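Local atomic coordinates of G-protein alpha subunit Galpha7 (Naegleria fowleri, PDB entry 6NE6), a protein that probably binds and hydrolyses GTP as the alpha subunit of a heterotrimeric G protein, switching between active and inactive states to relay signals from receptors. Residues K27-R30 with L31-N35; R77-A80 with E81-G85; S227-G230 with D231-S235; A280-F283 with I284-M287. All coordinates share one frame; numbering follows the deposited sequence. Where two conformers were deposited one is given.

Contact 1 (K27-R30 with L31-N35); sequences KQMR and LIYNN
R30 and N35 are joined twice: the R30 guanidinium grips the backbone carbonyl of N35, and the R30 carbonyl accepts from the N35 backbone N-H. The guanidinium approaches side-on, with NE of R30 2.8 Å from O of N35 and NH2 of R30 3.0 Å from the same oxygen. The oxygen lies near the guanidinium plane, yet its two donors differ: NE sits almost on the extension of the carbonyl bond, whereas NH2 stands above the carbonyl plane. A bend at chi3 of R30 (53°) turns the group back to the chain. Its remaining NH1 forms a salt bridge with E41, and the N35 amide, through ND2, bonds Q166.

Among the backbone bonds, I32 N to Q28 O (2.8 Å) continues the helical pattern, and Y33 N reaches M29 O at 3.1 Å. The pattern then changes. N35 N donates to R30 O at 2.8 Å and N34 N to L31 O, with N34 at positive phi as the C-prime residue: a Schellman motif, which here ends helix 22-32, the helix whose first residues belong to the probable P-loop.

Apolar contacts occupy another side of the turn. The bent chain of M29 runs alongside Y33, its CE 3.6 Å from CE1 of the tyrosine, while SD lies in the ring plane at the edge, a Met-aromatic contact. I32 CG2 covers part of one ring face, and F168 of strand 163-170 stacks with the same ring. M29 also touches L315, which brings helix 308-326 against this surface.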
loop_
_atom_site.group_PDB
_atom_site.type_symbol
_atom_site.label_atom_id
_atom_site.label_comp_id
_atom_site.label_asym_id
_atom_site.label_seq_id
_atom_site.Cartn_x
_atom_site.Cartn_y
_atom_site.Cartn_z
ATOM N N LYS A 27 -8.916 -4.004 -2.133
ATOM C CA LYS A 27 -9.542 -4.713 -1.022
ATOM C C LYS A 27 -10.678 -3.902 -0.417
ATOM O O LYS A 27 -11.703 -4.468 -0.006
ATOM C CB LYS A 27 -8.490 -5.077 0.026
ATOM C CG LYS A 27 -7.587 -6.218 -0.416
ATOM C CD LYS A 27 -6.539 -6.554 0.654
ATOM C CE LYS A 27 -5.520 -5.420 0.832
ATOM N NZ LYS A 27 -4.300 -5.903 1.558
ATOM N N GLN A 28 -10.528 -2.578 -0.358
ATOM C CA GLN A 28 -11.628 -1.749 0.121
ATOM C C GLN A 28 -12.815 -1.818 -0.826
ATOM O O GLN A 28 -13.972 -1.836 -0.381
ATOM C CB GLN A 28 -11.175 -0.303 0.293
ATOM C CG GLN A 28 -10.175 -0.111 1.407
ATOM C CD GLN A 28 -10.799 -0.097 2.800
ATOM O OE1 GLN A 28 -11.639 -0.942 3.142
ATOM N NE2 GLN A 28 -10.385 0.866 3.615
ATOM N N MET A 29 -12.549 -1.861 -2.137
ATOM C CA MET A 29 -13.636 -1.987 -3.104
ATOM C C MET A 29 -14.383 -3.300 -2.913
ATOM O O MET A 29 -15.618 -3.339 -3.011
ATOM C CB MET A 29 -13.097 -1.879 -4.534
ATOM C CG MET A 29 -12.900 -0.439 -5.021
ATOM S SD MET A 29 -14.455 0.421 -5.317
ATOM C CE MET A 29 -14.891 -0.226 -6.932
ATOM N N ARG A 30 -13.655 -4.386 -2.635
ATOM C CA ARG A 30 -14.315 -5.647 -2.295
ATOM C C ARG A 30 -15.284 -5.455 -1.135
ATOM O O ARG A 30 -16.415 -5.965 -1.162
ATOM C CB ARG A 30 -13.280 -6.724 -1.944
ATOM C CG ARG A 30 -12.530 -7.290 -3.145
ATOM C CD ARG A 30 -11.719 -8.543 -2.764
ATOM N NE ARG A 30 -12.550 -9.543 -2.087
ATOM C CZ ARG A 30 -12.093 -10.700 -1.603
ATOM N NH1 ARG A 30 -10.811 -11.031 -1.733
ATOM N NH2 ARG A 30 -12.918 -11.529 -0.988
ATOM N N LEU A 31 -14.853 -4.733 -0.093
ATOM C CA LEU A 31 -15.707 -4.549 1.074
ATOM C C LEU A 31 -16.889 -3.649 0.746
ATOM O O LEU A 31 -18.020 -3.931 1.163
ATOM C CB LEU A 31 -14.894 -3.982 2.243
ATOM C CG LEU A 31 -13.753 -4.896 2.708
ATOM C CD1 LEU A 31 -12.966 -4.280 3.867
ATOM C CD2 LEU A 31 -14.301 -6.266 3.109
ATOM N N ILE A 32 -16.658 -2.595 -0.044
ATOM C CA ILE A 32 -17.734 -1.669 -0.382
ATOM C C ILE A 32 -18.851 -2.385 -1.123
ATOM O O ILE A 32 -20.037 -2.064 -0.943
ATOM C CB ILE A 32 -17.163 -0.489 -1.190
ATOM C CG1 ILE A 32 -16.302 0.401 -0.283
ATOM C CG2 ILE A 32 -18.280 0.347 -1.806
ATOM C CD1 ILE A 32 -15.409 1.352 -1.071
ATOM N N TYR A 33 -18.508 -3.390 -1.929
ATOM C CA TYR A 33 -19.473 -4.089 -2.766
ATOM C C TYR A 33 -19.769 -5.497 -2.257
ATOM O O TYR A 33 -20.087 -6.395 -3.037
ATOM C CB TYR A 33 -18.988 -4.086 -4.217
ATOM C CG TYR A 33 -19.126 -2.692 -4.783
ATOM C CD1 TYR A 33 -18.024 -1.867 -4.946
ATOM C CD2 TYR A 33 -20.384 -2.174 -5.077
ATOM C CE1 TYR A 33 -18.165 -0.576 -5.427
ATOM C CE2 TYR A 33 -20.534 -0.891 -5.558
ATOM C CZ TYR A 33 -19.420 -0.099 -5.734
ATOM O OH TYR A 33 -19.569 1.176 -6.215
ATOM N N ASN A 34 -19.699 -5.693 -0.938
ATOM C CA ASN A 34 -20.241 -6.898 -0.301
ATOM C C ASN A 34 -19.556 -8.155 -0.807
ATOM O O ASN A 34 -20.180 -9.212 -0.957
ATOM C CB ASN A 34 -21.750 -6.998 -0.507
ATOM C CG ASN A 34 -22.480 -5.812 0.058
ATOM O OD1 ASN A 34 -22.156 -5.337 1.145
ATOM N ND2 ASN A 34 -23.457 -5.308 -0.686
ATOM N N ASN A 35 -18.253 -8.056 -1.049
ATOM C CA ASN A 35 -17.463 -9.171 -1.543
ATOM C C ASN A 35 -16.284 -9.409 -0.610
ATOM O O ASN A 35 -15.125 -9.485 -1.028
ATOM C CB ASN A 35 -17.021 -8.871 -2.976
ATOM C CG ASN A 35 -16.348 -10.052 -3.655
ATOM O OD1 ASN A 35 -16.584 -11.217 -3.308
ATOM N ND2 ASN A 35 -15.513 -9.754 -4.646
#

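Contact 2 (R77-A80 with E81-G85); sequences RQRA and EKIEG. With EDO (1,2-ethanediol), chain J.
R77 and E81 sit one helical turn apart and run side by side, joined by a salt bridge in which NH1 of R77 lies 2.5 Å from OE2 of E81, a distance unusually short for so bent a bond and to be read with caution. The approach is far from coplanar. OE2 is met from above the carboxylate plane, the oxygen is tilted out of the guanidinium plane, and the two planes stand 54° apart. The R77 chain leaves with CG trans to the backbone nitrogen (chi1 -162°), then bends at chi3, which sets its head beside the E81 carboxylate.

Next to this pair lies a 1,2-ethanediol, probably from the crystallisation liquor. Its C2 rests 3.5 Å from CG of R77 and its C1 3.7 Å from CB of A80, while its O1 donates to OE1 of E84 at 2.5 Å. Beneath these groups the backbone supplies the regular helical ladder, including E84 N to A80 O at 2.9 Å.

Further out, E74 pairs with NH2 of R77, and K65 pairs with OE2 of E84 and also binds the diol. R79 and K82 both reach D105 of helix 100-109, and R79 also pairs with E75. On the buried side I83, in the conformer given, touches L54 and I61 of helix 39-66 and I106 and L109 of helix 100-109. R77 is thus flanked by two acids, so its positive charge is probably shared between E74 and E81, and each carboxylate would be favoured in its ionised form.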
loop_
_atom_site.group_PDB
_atom_site.type_symbol
_atom_site.label_atom_id
_atom_site.label_comp_id
_atom_site.label_asym_id
_atom_site.label_seq_id
_atom_site.Cartn_x
_atom_site.Cartn_y
_atom_site.Cartn_z
ATOM N N ARG A 77 17.711 -8.779 24.936
ATOM C CA ARG A 77 18.717 -9.055 23.922
ATOM C C ARG A 77 18.605 -10.493 23.429
ATOM O O ARG A 77 18.699 -10.754 22.226
ATOM C CB ARG A 77 20.120 -8.795 24.466
ATOM C CG ARG A 77 21.156 -8.638 23.350
ATOM C CD ARG A 77 22.583 -8.744 23.860
ATOM N NE ARG A 77 22.809 -10.018 24.534
ATOM C CZ ARG A 77 23.027 -11.169 23.906
ATOM N NH1 ARG A 77 23.051 -11.209 22.580
ATOM N NH2 ARG A 77 23.221 -12.281 24.603
ATOM N N GLN A 78 18.397 -11.433 24.347
ATOM C CA GLN A 78 18.275 -12.830 23.945
ATOM C C GLN A 78 16.974 -13.058 23.197
ATOM O O GLN A 78 16.918 -13.847 22.248
ATOM C CB GLN A 78 18.372 -13.733 25.175
ATOM C CG GLN A 78 19.762 -13.745 25.794
ATOM C CD GLN A 78 19.801 -14.397 27.166
ATOM O OE1 GLN A 78 18.765 -14.607 27.801
ATOM N NE2 GLN A 78 21.003 -14.713 27.633
ATOM N N ARG A 79 15.926 -12.349 23.603
ATOM C CA ARG A 79 14.655 -12.392 22.896
ATOM C C ARG A 79 14.811 -11.877 21.469
ATOM O O ARG A 79 14.290 -12.472 20.515
ATOM C CB ARG A 79 13.648 -11.570 23.704
ATOM C CG ARG A 79 12.222 -11.596 23.265
ATOM C CD ARG A 79 11.361 -10.926 24.344
ATOM N NE ARG A 79 11.021 -11.856 25.421
ATOM C CZ ARG A 79 11.189 -11.624 26.720
ATOM N NH1 ARG A 79 11.684 -10.464 27.155
ATOM N NH2 ARG A 79 10.846 -12.566 27.602
ATOM N N ALA A 80 15.568 -10.797 21.297
ATOM C CA ALA A 80 15.819 -10.273 19.963
ATOM C C ALA A 80 16.608 -11.269 19.122
ATOM O O ALA A 80 16.320 -11.446 17.930
ATOM C CB ALA A 80 16.556 -8.937 20.059
ATOM N N GLU A 81 17.611 -11.923 19.721
ATOM C CA GLU A 81 18.366 -12.941 18.992
ATOM C C GLU A 81 17.466 -14.097 18.566
ATOM O O GLU A 81 17.600 -14.620 17.454
ATOM C CB GLU A 81 19.530 -13.451 19.843
ATOM C CG GLU A 81 20.644 -12.447 20.034
ATOM C CD GLU A 81 21.959 -13.109 20.405
ATOM O OE1 GLU A 81 22.761 -13.396 19.490
ATOM O OE2 GLU A 81 22.181 -13.358 21.609
ATOM N N LYS A 82 16.540 -14.511 19.435
ATOM C CA LYS A 82 15.603 -15.571 19.067
ATOM C C LYS A 82 14.766 -15.166 17.857
ATOM O O LYS A 82 14.601 -15.949 16.913
ATOM C CB LYS A 82 14.695 -15.918 20.252
ATOM C CG LYS A 82 13.450 -16.713 19.846
ATOM C CD LYS A 82 12.422 -16.837 20.975
ATOM C CE LYS A 82 11.156 -17.552 20.486
ATOM N NZ LYS A 82 10.159 -17.831 21.562
ATOM N N ILE A 83 14.242 -13.934 17.867
ATOM C CA ILE A 83 13.395 -13.493 16.767
ATOM C C ILE A 83 14.198 -13.397 15.477
ATOM O O ILE A 83 13.716 -13.799 14.407
ATOM C CB ILE A 83 12.705 -12.164 17.134
ATOM C CG1 ILE A 83 11.545 -12.448 18.105
ATOM C CG2 ILE A 83 12.245 -11.435 15.878
ATOM C CD1 ILE A 83 11.212 -11.320 19.088
ATOM N N GLU A 84 15.428 -12.876 15.550
ATOM C CA GLU A 84 16.313 -12.845 14.388
ATOM C C GLU A 84 16.466 -14.225 13.768
ATOM O O GLU A 84 16.367 -14.388 12.544
ATOM C CB GLU A 84 17.690 -12.322 14.787
ATOM C CG GLU A 84 17.782 -10.842 15.033
ATOM C CD GLU A 84 19.224 -10.393 15.124
ATOM O OE1 GLU A 84 19.964 -10.950 15.959
ATOM O OE2 GLU A 84 19.627 -9.513 14.340
ATOM N N GLY A 85 16.751 -15.229 14.601
ATOM C CA GLY A 85 16.917 -16.580 14.093
ATOM C C GLY A 85 15.660 -17.111 13.432
ATOM O O GLY A 85 15.723 -17.770 12.391
HETATM C C1 EDO J . 19.932 -9.140 18.607
HETATM O O1 EDO J . 20.950 -9.998 18.074
HETATM C C2 EDO J . 20.443 -8.482 19.882
HETATM O O2 EDO J . 21.814 -8.104 19.718
#

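Contact 3 (S227-G230 with D231-S235); sequences SLFG and DYINS
O of G230 receives two donors from N234, and both bonds are weak: ND2 at 2.9 Å and the backbone N at 3.3 Å. A chi1 of -69° holds CG of N234 beside its own backbone nitrogen, which folds the amide back along the helix to this oxygen. The same ND2 also bonds O of K291, and OD1 takes T293 as partner, so the amide ties this helix to the end of helix 277-291 and to the loop that follows it. S235 likewise reaches a carbonyl four residues back, its OG donating to O of D231 at 2.6 Å.

Beneath this polar side, the apolar contact is between F229 and I233, whose side chains run alongside each other. CB of I233 lies over one face of the F229 ring, displaced toward the rim, 3.9 Å from CZ: a CH-pi contact. Both residues touch L297, and F202 meets the F229 ring edge-to-face, which seats helix 221-235 on the central sheet within the beta-alpha-beta unit of strands 199-205 and 242-248. I233 N closes the turn on F229 O at 2.9 Å. The chemistry divides the turn in two: dispersion holds its sheet side, while the N234 amide, weakly, and the S235 hydroxyl supplement the backbone bonds around residues 230-235.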
loop_
_atom_site.group_PDB
_atom_site.type_symbol
_atom_site.label_atom_id
_atom_site.label_comp_id
_atom_site.label_asym_id
_atom_site.label_seq_id
_atom_site.Cartn_x
_atom_site.Cartn_y
_atom_site.Cartn_z
ATOM N N SER A 227 10.121 9.707 -11.469
ATOM C CA SER A 227 10.821 9.315 -12.693
ATOM C C SER A 227 10.046 8.243 -13.461
ATOM O O SER A 227 9.877 8.338 -14.685
ATOM C CB SER A 227 12.230 8.836 -12.346
ATOM O OG SER A 227 12.974 8.583 -13.524
ATOM N N LEU A 228 9.553 7.222 -12.754
ATOM C CA LEU A 228 8.788 6.161 -13.400
ATOM C C LEU A 228 7.474 6.689 -13.966
ATOM O O LEU A 228 7.069 6.299 -15.070
ATOM C CB LEU A 228 8.508 5.028 -12.412
ATOM C CG LEU A 228 9.656 4.151 -11.918
ATOM C CD1 LEU A 228 9.163 3.298 -10.760
ATOM C CD2 LEU A 228 10.175 3.281 -13.055
ATOM N N PHE A 229 6.784 7.554 -13.214
ATOM C CA PHE A 229 5.543 8.130 -13.718
ATOM C C PHE A 229 5.800 8.942 -14.978
ATOM O O PHE A 229 5.030 8.867 -15.943
ATOM C CB PHE A 229 4.857 9.009 -12.661
ATOM C CG PHE A 229 3.666 9.766 -13.202
ATOM C CD1 PHE A 229 2.465 9.117 -13.450
ATOM C CD2 PHE A 229 3.767 11.120 -13.509
ATOM C CE1 PHE A 229 1.370 9.815 -13.984
ATOM C CE2 PHE A 229 2.678 11.823 -14.046
ATOM C CZ PHE A 229 1.477 11.172 -14.276
ATOM N N GLY A 230 6.873 9.733 -14.980
ATOM C CA GLY A 230 7.223 10.485 -16.174
ATOM C C GLY A 230 7.427 9.590 -17.380
ATOM O O GLY A 230 6.940 9.885 -18.475
ATOM N N ASP A 231 8.133 8.472 -17.190
ATOM C CA ASP A 231 8.365 7.539 -18.286
ATOM C C ASP A 231 7.055 6.956 -18.788
ATOM O O ASP A 231 6.826 6.859 -19.999
ATOM C CB ASP A 231 9.296 6.416 -17.825
ATOM C CG ASP A 231 10.720 6.879 -17.648
ATOM O OD1 ASP A 231 11.065 7.949 -18.189
ATOM O OD2 ASP A 231 11.493 6.172 -16.972
ATOM N N TYR A 232 6.184 6.571 -17.859
ATOM C CA TYR A 232 4.920 5.934 -18.212
ATOM C C TYR A 232 3.991 6.893 -18.946
ATOM O O TYR A 232 3.479 6.576 -20.018
ATOM C CB TYR A 232 4.252 5.436 -16.934
ATOM C CG TYR A 232 3.000 4.619 -17.102
ATOM C CD1 TYR A 232 3.073 3.242 -17.267
ATOM C CD2 TYR A 232 1.736 5.215 -17.052
ATOM C CE1 TYR A 232 1.939 2.479 -17.377
ATOM C CE2 TYR A 232 0.590 4.454 -17.167
ATOM C CZ TYR A 232 0.698 3.092 -17.323
ATOM O OH TYR A 232 -0.422 2.312 -17.433
ATOM N N ILE A 233 3.737 8.064 -18.359
ATOM C CA ILE A 233 2.696 8.943 -18.894
ATOM C C ILE A 233 3.081 9.523 -20.249
ATOM O O ILE A 233 2.204 9.876 -21.048
ATOM C CB ILE A 233 2.382 10.060 -17.878
ATOM C CG1 ILE A 233 1.036 10.715 -18.188
ATOM C CG2 ILE A 233 3.506 11.115 -17.850
ATOM C CD1 ILE A 233 -0.164 9.796 -17.930
ATOM N N ASN A 234 4.376 9.608 -20.547
ATOM C CA ASN A 234 4.836 10.167 -21.806
ATOM C C ASN A 234 5.106 9.119 -22.875
ATOM O O ASN A 234 5.329 9.491 -24.030
ATOM C CB ASN A 234 6.097 11.000 -21.564
ATOM C CG ASN A 234 5.803 12.259 -20.778
ATOM O OD1 ASN A 234 4.944 13.053 -21.169
ATOM N ND2 ASN A 234 6.485 12.439 -19.668
ATOM N N SER A 235 5.081 7.827 -22.543
ATOM C CA SER A 235 5.425 6.817 -23.542
ATOM C C SER A 235 4.277 5.908 -23.950
ATOM O O SER A 235 4.314 5.364 -25.063
ATOM C CB SER A 235 6.585 5.941 -23.044
ATOM O OG SER A 235 6.186 5.188 -21.910
HETATM O O HOH W 1 12.695 5.300 -13.942
#

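Contact 4 (A280-F283 with I284-M287); sequences AKEF and IKDM
F283 meets M287 one turn further along the helix, and its side chain can be followed outward atom by atom. CB lies 3.2 Å from N of I284, the next amide in the chain. CG stands opposite the backbone nitrogen (chi1 179°), which sends the ring along the helix toward M287. CD2 is still near I284 N but already meets CE of M287 at 3.8 Å. CE2 comes closest to the methionine, with SD at 3.5 Å and CE at 3.6 Å, and CZ at the far end of the ring stays within 4.1 Å of SD. The two side chains slant across each other, the sulfur 4.5 Å from the ring centroid in an oblique Met-aromatic contact. A bend at chi3 of M287 (-71°) curls the methyl back to the ring. Y270 meets the F283 ring edge-to-face, and F267 and L226 touch M287.

Another flank carries the charged side chains, which also lie against F302 of strand 297-302 and, for K285, V300. E282 and K285 run alongside each other, OE1 of the glutamate 4.1 Å from CD of the lysine, while their charged ends remain too far apart to pair. K281 points its NZ to D278 and H250, and its contact with F302 is cation-pi. Backbone bonds run evenly beneath, M287 N reaching F283 O at 3.0 Å.

I284 packs on F253 and M222, fixing the helix against helices 250-258 and 221-235. A methionine set beside an aromatic residue four positions earlier is an i to i+4 Met-aromatic pair, here on helix 277-291 of the P-loop NTPase-like domain, flanking the central mixed sheet.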
loop_
_atom_site.group_PDB
_atom_site.type_symbol
_atom_site.label_atom_id
_atom_site.label_comp_id
_atom_site.label_asym_id
_atom_site.label_seq_id
_atom_site.Cartn_x
_atom_site.Cartn_y
_atom_site.Cartn_z
ATOM N N ALA A 280 2.739 21.378 1.296
ATOM C CA ALA A 280 3.643 20.322 0.866
ATOM C C ALA A 280 2.974 19.397 -0.146
ATOM O O ALA A 280 3.597 19.007 -1.140
ATOM C CB ALA A 280 4.141 19.537 2.079
ATOM N N LYS A 281 1.699 19.052 0.060
ATOM C CA LYS A 281 1.083 18.139 -0.895
ATOM C C LYS A 281 0.815 18.830 -2.222
ATOM O O LYS A 281 0.862 18.181 -3.276
ATOM C CB LYS A 281 -0.204 17.520 -0.327
ATOM C CG LYS A 281 -1.415 18.443 -0.311
ATOM C CD LYS A 281 -2.547 17.808 0.497
ATOM C CE LYS A 281 -3.807 18.650 0.454
ATOM N NZ LYS A 281 -4.804 18.190 1.483
ATOM N N GLU A 282 0.563 20.143 -2.204
ATOM C CA GLU A 282 0.380 20.851 -3.467
ATOM C C GLU A 282 1.672 20.867 -4.270
ATOM O O GLU A 282 1.650 20.702 -5.496
ATOM C CB GLU A 282 -0.129 22.264 -3.206
ATOM C CG GLU A 282 -1.562 22.293 -2.678
ATOM C CD GLU A 282 -2.569 21.713 -3.658
ATOM O OE1 GLU A 282 -2.410 21.935 -4.879
ATOM O OE2 GLU A 282 -3.520 21.038 -3.206
ATOM N N PHE A 283 2.811 21.025 -3.583
ATOM C CA PHE A 283 4.109 20.957 -4.247
ATOM C C PHE A 283 4.331 19.594 -4.882
ATOM O O PHE A 283 4.826 19.501 -6.012
ATOM C CB PHE A 283 5.218 21.266 -3.241
ATOM C CG PHE A 283 6.614 21.208 -3.811
ATOM C CD1 PHE A 283 7.175 22.326 -4.406
ATOM C CD2 PHE A 283 7.377 20.055 -3.703
ATOM C CE1 PHE A 283 8.470 22.289 -4.910
ATOM C CE2 PHE A 283 8.667 20.010 -4.209
ATOM C CZ PHE A 283 9.211 21.136 -4.807
ATOM N N ILE A 284 3.968 18.523 -4.174
ATOM C CA ILE A 284 4.136 17.183 -4.727
ATOM C C ILE A 284 3.220 16.978 -5.925
ATOM O O ILE A 284 3.637 16.451 -6.964
ATOM C CB ILE A 284 3.891 16.121 -3.643
ATOM C CG1 ILE A 284 4.960 16.226 -2.558
ATOM C CG2 ILE A 284 3.881 14.723 -4.267
ATOM C CD1 ILE A 284 4.647 15.396 -1.314
ATOM N N LYS A 285 1.959 17.389 -5.805
ATOM C CA LYS A 285 1.053 17.302 -6.948
ATOM C C LYS A 285 1.602 18.077 -8.143
ATOM O O LYS A 285 1.527 17.602 -9.282
ATOM C CB LYS A 285 -0.327 17.811 -6.549
ATOM C CG LYS A 285 -1.337 17.949 -7.686
ATOM C CD LYS A 285 -2.653 18.524 -7.169
ATOM C CE LYS A 285 -3.634 18.781 -8.304
ATOM N NZ LYS A 285 -4.922 19.352 -7.809
ATOM N N ASP A 286 2.200 19.252 -7.901
ATOM C CA ASP A 286 2.761 20.027 -9.002
ATOM C C ASP A 286 3.949 19.311 -9.635
ATOM O O ASP A 286 4.139 19.384 -10.854
ATOM C CB ASP A 286 3.177 21.424 -8.533
ATOM C CG ASP A 286 1.991 22.320 -8.252
ATOM O OD1 ASP A 286 0.881 21.993 -8.724
ATOM O OD2 ASP A 286 2.179 23.355 -7.574
ATOM N N MET A 287 4.767 18.627 -8.829
ATOM C CA MET A 287 5.880 17.883 -9.408
ATOM C C MET A 287 5.375 16.777 -10.323
ATOM O O MET A 287 5.930 16.550 -11.407
ATOM C CB MET A 287 6.774 17.297 -8.310
ATOM C CG MET A 287 7.636 18.308 -7.576
ATOM S SD MET A 287 8.946 17.458 -6.649
ATOM C CE MET A 287 7.999 16.694 -5.326
#

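In the fold
Contacts 2, 3 and 4 are helical turns and contact 1 is a helix C-terminus, each on a different helix and none touching another. Contacts 3 and 4 are neighbours, their centres about 17 Å apart and nearest atoms about 6 Å, with L226 and M222 of helix 221-235 reaching the helix of contact 4. Both also touch strand 297-302 at the edge of the sheet. Contact 1 lies about 30 Å from the centre of each, on the helix that begins within the probable P-loop, whose residues K27 touches; it is the contact nearest the presumed nucleotide site in sequence. Contact 2 stands apart in a bundle of helices, 39 to 44 Å from the other centres, consistent with the helical domain of G-protein alpha subunits.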